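PDB 6FFL: Maltose/maltodextrin transport permease homologue from Bdellovibrio bacteriovorus HD100, which binds maltotriose, and probably maltose and other maltodextrins, through a solute-binding domain fused to the transmembrane subunit of an ABC sugar transporter. Local coordinates for residues Tyr63-Gln68 with Gly268-Ser273. Residues are numbered along the deposited sequence; the frame is centred on the assembly and turned at random.
Sequences YGPSDQ and GTKGYS. With GLC (alpha-D-glucopyranose), chain B; GLC (alpha-D-glucopyranose), chain C.
Y63 turns the edge of its ring onto the face of Y272. Atom CD2 of Y63 sits over the centre of the Y272 ring, 3.4 Å from Y272 CZ. The ring planes meet at 57°, so the edge-to-face pair is tilted. With chi1 at 177°, the Y63 ring swings away from its own N and reaches across K270 and Y272. One face of the ring has G271 N above it, toward the rim. At the far end, Y63 OH lies 3.6 Å from K270 CB and is hydrogen-bonded to D110. L291 and L294 of helix 281-294 also touch Y272.

Strands 61-65 and 266-274 run antiparallel here. G64 and G271 form a hydrogen-bonded pair, with G64 N to G271 O at 3.1 Å and G271 N to G64 O at 2.9 Å. Y63, P65, K270 and Y272 share one face of the sheet. The CG of K270 rests 3.8 Å from P65 CA. The K270 chain then bends twice, at chi3 and chi4, and NZ is hydrogen-bonded to N114.

Past the strand, S66 N makes a weak bond to T269 O. A water links S66 OG to the same carbonyl oxygen. A second water joins Q68 NE2 to S273 OG, with a weak bond to G271 O.

The sugar meets the strand ends and the 3-10 segment 66-68. D67 takes two hydroxyls of one glucose, OD1 from O3 and OD2 from O2, both at 2.7 Å. P65 CG packs against O3 of the next glucose, and K270 CD lies near its O2. P65, D67 and K270 form part of the maltotriose pocket of a periplasmic binding protein fold, where strand 61-65, the 3-10 segment after it and antiparallel strand 266-274 meet the sugar.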
ATOM      1  N   TYR A  63      -7.820   8.120  -7.611  1.00 14.30           N
ATOM      2  CA  TYR A  63      -7.894   6.916  -6.779  1.00 12.43           C
ATOM      3  C   TYR A  63      -6.504   6.564  -6.285  1.00 11.71           C
ATOM      4  O   TYR A  63      -5.600   6.364  -7.096  1.00 14.00           O
ATOM      5  CB  TYR A  63      -8.465   5.740  -7.572  1.00 11.36           C
ATOM      6  CG  TYR A  63      -8.514   4.415  -6.826  1.00 10.54           C
ATOM      7  CD1 TYR A  63      -7.409   3.552  -6.800  1.00 14.66           C
ATOM      8  CD2 TYR A  63      -9.678   4.016  -6.172  1.00 12.58           C
ATOM      9  CE1 TYR A  63      -7.464   2.330  -6.121  1.00 15.23           C
ATOM     10  CE2 TYR A  63      -9.752   2.797  -5.508  1.00 10.76           C
ATOM     11  CZ  TYR A  63      -8.648   1.960  -5.487  1.00 13.50           C
ATOM     12  OH  TYR A  63      -8.728   0.753  -4.817  1.00 13.92           O
ATOM     13  N   GLY A  64      -6.344   6.441  -4.970  1.00 10.24           N
ATOM     14  CA  GLY A  64      -5.066   6.026  -4.412  1.00 11.96           C
ATOM     15  C   GLY A  64      -5.122   5.846  -2.910  1.00  9.91           C
ATOM     16  O   GLY A  64      -6.188   5.952  -2.286  1.00 12.28           O
ATOM     17  N   PRO A  65      -3.957   5.636  -2.294  1.00 11.13           N
ATOM     18  CA  PRO A  65      -3.923   5.272  -0.868  1.00 11.55           C
ATOM     19  C   PRO A  65      -4.478   6.375   0.016  1.00 14.85           C
ATOM     20  O   PRO A  65      -4.420   7.559  -0.316  1.00 13.45           O
ATOM     21  CB  PRO A  65      -2.431   5.051  -0.581  1.00 12.99           C
ATOM     22  CG  PRO A  65      -1.758   4.980  -1.923  1.00 21.97           C
ATOM     23  CD  PRO A  65      -2.614   5.715  -2.900  1.00 12.08           C
ATOM     24  N   SER A  66      -4.993   5.969   1.176  1.00 12.25           N
ATOM     25  CA  SER A  66      -5.728   6.913   2.004  1.00 14.23           C
ATOM     26  C   SER A  66      -4.871   8.047   2.553  1.00 14.16           C
ATOM     27  O   SER A  66      -5.432   9.097   2.875  1.00 12.72           O
ATOM     28  CB  SER A  66      -6.421   6.183   3.148  1.00 23.63           C
ATOM     29  OG  SER A  66      -5.516   5.373   3.835  1.00 21.73           O
ATOM     30  N   ASP A  67      -3.538   7.888   2.664  1.00 11.37           N
ATOM     31  CA  ASP A  67      -2.792   9.030   3.177  1.00 12.73           C
ATOM     32  C   ASP A  67      -2.729  10.183   2.186  1.00 12.22           C
ATOM     33  O   ASP A  67      -2.287  11.275   2.565  1.00 15.83           O
ATOM     34  CB  ASP A  67      -1.379   8.627   3.655  1.00 13.60           C
ATOM     35  CG  ASP A  67      -0.525   7.991   2.565  1.00 19.48           C
ATOM     36  OD1 ASP A  67       0.700   8.258   2.547  1.00 15.12           O
ATOM     37  OD2 ASP A  67      -1.059   7.178   1.778  1.00 14.07           O
ATOM     38  N   GLN A  68      -3.207  10.018   0.955  1.00 13.14           N
ATOM     39  CA  GLN A  68      -3.199  11.214   0.122  1.00 14.94           C
ATOM     40  C   GLN A  68      -4.311  12.191   0.508  1.00 13.07           C
ATOM     41  O   GLN A  68      -4.309  13.328   0.023  1.00 16.36           O
ATOM     42  CB  GLN A  68      -3.227  10.842  -1.367  1.00 23.64           C
ATOM     43  CG  GLN A  68      -4.465  10.206  -1.882  1.00 25.06           C
ATOM     44  CD  GLN A  68      -4.270   9.586  -3.265  1.00 20.78           C
ATOM     45  OE1 GLN A  68      -3.157   9.268  -3.684  1.00 22.49           O
ATOM     46  NE2 GLN A  68      -5.362   9.423  -3.977  1.00 17.75           N
ATOM     47  N   GLY A 268      -5.241   0.032   5.802  1.00 13.90           N
ATOM     48  CA  GLY A 268      -6.067   1.145   5.375  1.00 12.27           C
ATOM     49  C   GLY A 268      -6.865   0.846   4.128  1.00 12.00           C
ATOM     50  O   GLY A 268      -7.492  -0.206   4.029  1.00 15.54           O
ATOM     51  N   THR A 269      -6.846   1.765   3.168  1.00 14.09           N
ATOM     52  CA  THR A 269      -7.611   1.583   1.948  1.00 12.67           C
ATOM     53  C   THR A 269      -6.914   2.311   0.809  1.00 12.16           C
ATOM     54  O   THR A 269      -5.960   3.070   1.007  1.00 13.11           O
ATOM     55  CB  THR A 269      -9.060   2.089   2.119  1.00 13.00           C
ATOM     56  OG1 THR A 269      -9.876   1.595   1.046  1.00 13.21           O
ATOM     57  CG2 THR A 269      -9.120   3.623   2.122  1.00 15.01           C
ATOM     58  N   LYS A 270      -7.401   2.058  -0.394  1.00 12.63           N
ATOM     59  CA  LYS A 270      -7.188   2.935  -1.536  1.00 13.10           C
ATOM     60  C   LYS A 270      -8.573   3.309  -2.043  1.00 12.07           C
ATOM     61  O   LYS A 270      -9.451   2.449  -2.130  1.00 12.05           O
ATOM     62  CB  LYS A 270      -6.341   2.247  -2.621  1.00 11.25           C
ATOM     63  CG  LYS A 270      -4.925   1.841  -2.140  1.00 13.69           C
ATOM     64  CD  LYS A 270      -4.206   0.976  -3.166  1.00 16.11           C
ATOM     65  CE  LYS A 270      -4.768  -0.452  -3.184  1.00 19.79           C
ATOM     66  NZ  LYS A 270      -4.591  -1.159  -1.875  1.00 20.16           N
ATOM     67  N   GLY A 271      -8.798   4.595  -2.302  1.00 11.23           N
ATOM     68  CA  GLY A 271     -10.160   4.991  -2.591  1.00 12.12           C
ATOM     69  C   GLY A 271     -10.242   6.222  -3.461  1.00 14.73           C
ATOM     70  O   GLY A 271      -9.228   6.807  -3.850  1.00 13.40           O
ATOM     71  N   TYR A 272     -11.488   6.610  -3.747  1.00 14.26           N
ATOM     72  CA  TYR A 272     -11.816   7.658  -4.705  1.00 12.01           C
ATOM     73  C   TYR A 272     -12.041   8.998  -4.015  1.00 14.42           C
ATOM     74  O   TYR A 272     -12.655   9.065  -2.944  1.00 14.72           O
ATOM     75  CB  TYR A 272     -13.069   7.275  -5.500  1.00 12.40           C
ATOM     76  CG  TYR A 272     -12.928   5.989  -6.301  1.00 12.27           C
ATOM     77  CD1 TYR A 272     -12.409   6.016  -7.595  1.00 17.67           C
ATOM     78  CD2 TYR A 272     -13.321   4.763  -5.773  1.00 15.23           C
ATOM     79  CE1 TYR A 272     -12.284   4.861  -8.341  1.00 16.77           C
ATOM     80  CE2 TYR A 272     -13.185   3.590  -6.507  1.00 15.32           C
ATOM     81  CZ  TYR A 272     -12.665   3.651  -7.795  1.00 13.60           C
ATOM     82  OH  TYR A 272     -12.519   2.500  -8.544  1.00 15.52           O
ATOM     83  N   SER A 273     -11.534  10.059  -4.641  1.00 13.10           N
ATOM     84  CA  SER A 273     -11.837  11.431  -4.258  1.00 13.38           C
ATOM     85  C   SER A 273     -12.338  12.176  -5.483  1.00 15.87           C
ATOM     86  O   SER A 273     -11.987  11.830  -6.611  1.00 15.08           O
ATOM     87  CB  SER A 273     -10.605  12.164  -3.690  1.00 13.95           C
ATOM     88  OG  SER A 273     -10.078  11.511  -2.539  1.00 15.94           O
TER
HETATM   89  C1  GLC B   3       2.652   4.273   0.706  1.00 10.47           C
HETATM   90  C2  GLC B   3       1.905   5.602   0.836  1.00 10.75           C
HETATM   91  C3  GLC B   3       2.622   6.672   0.005  1.00 10.70           C
HETATM   92  C4  GLC B   3       4.071   6.786   0.443  1.00 10.69           C
HETATM   93  C5  GLC B   3       4.760   5.417   0.347  1.00  9.40           C
HETATM   94  C6  GLC B   3       6.145   5.479   0.982  1.00 11.77           C
HETATM   95  O2  GLC B   3       0.532   5.465   0.421  1.00 13.05           O
HETATM   96  O3  GLC B   3       1.978   7.952   0.186  1.00 11.62           O
HETATM   97  O4  GLC B   3       4.743   7.730  -0.406  1.00 12.36           O
HETATM   98  O5  GLC B   3       4.011   4.464   1.109  1.00 12.56           O
HETATM   99  O6  GLC B   3       6.928   4.303   0.682  1.00 12.72           O
HETATM  100  C1  GLC C   2       1.509   0.250  -2.440  1.00 10.30           C
HETATM  101  C2  GLC C   2       0.534   0.872  -1.448  1.00  8.49           C
HETATM  102  C3  GLC C   2       0.819   2.342  -1.186  1.00  9.27           C
HETATM  103  C4  GLC C   2       2.289   2.478  -0.802  1.00 10.87           C
HETATM  104  C5  GLC C   2       3.156   1.898  -1.916  1.00 13.95           C
HETATM  105  C6  GLC C   2       4.646   2.017  -1.576  1.00 13.54           C
HETATM  106  O2  GLC C   2      -0.796   0.697  -1.970  1.00 13.85           O
HETATM  107  O3  GLC C   2      -0.016   2.786  -0.103  1.00 13.75           O
HETATM  108  O4  GLC C   2       2.614   3.851  -0.650  1.00 13.25           O
HETATM  109  O5  GLC C   2       2.848   0.513  -2.041  1.00 12.81           O
HETATM  110  O6  GLC C   2       5.441   1.806  -2.763  1.00 13.42           O
HETATM  111  O   HOH W   1      -3.981   2.904   3.323  1.00 27.82           O
HETATM  112  O   HOH W   2      -8.014   9.996  -3.740  1.00 19.61           O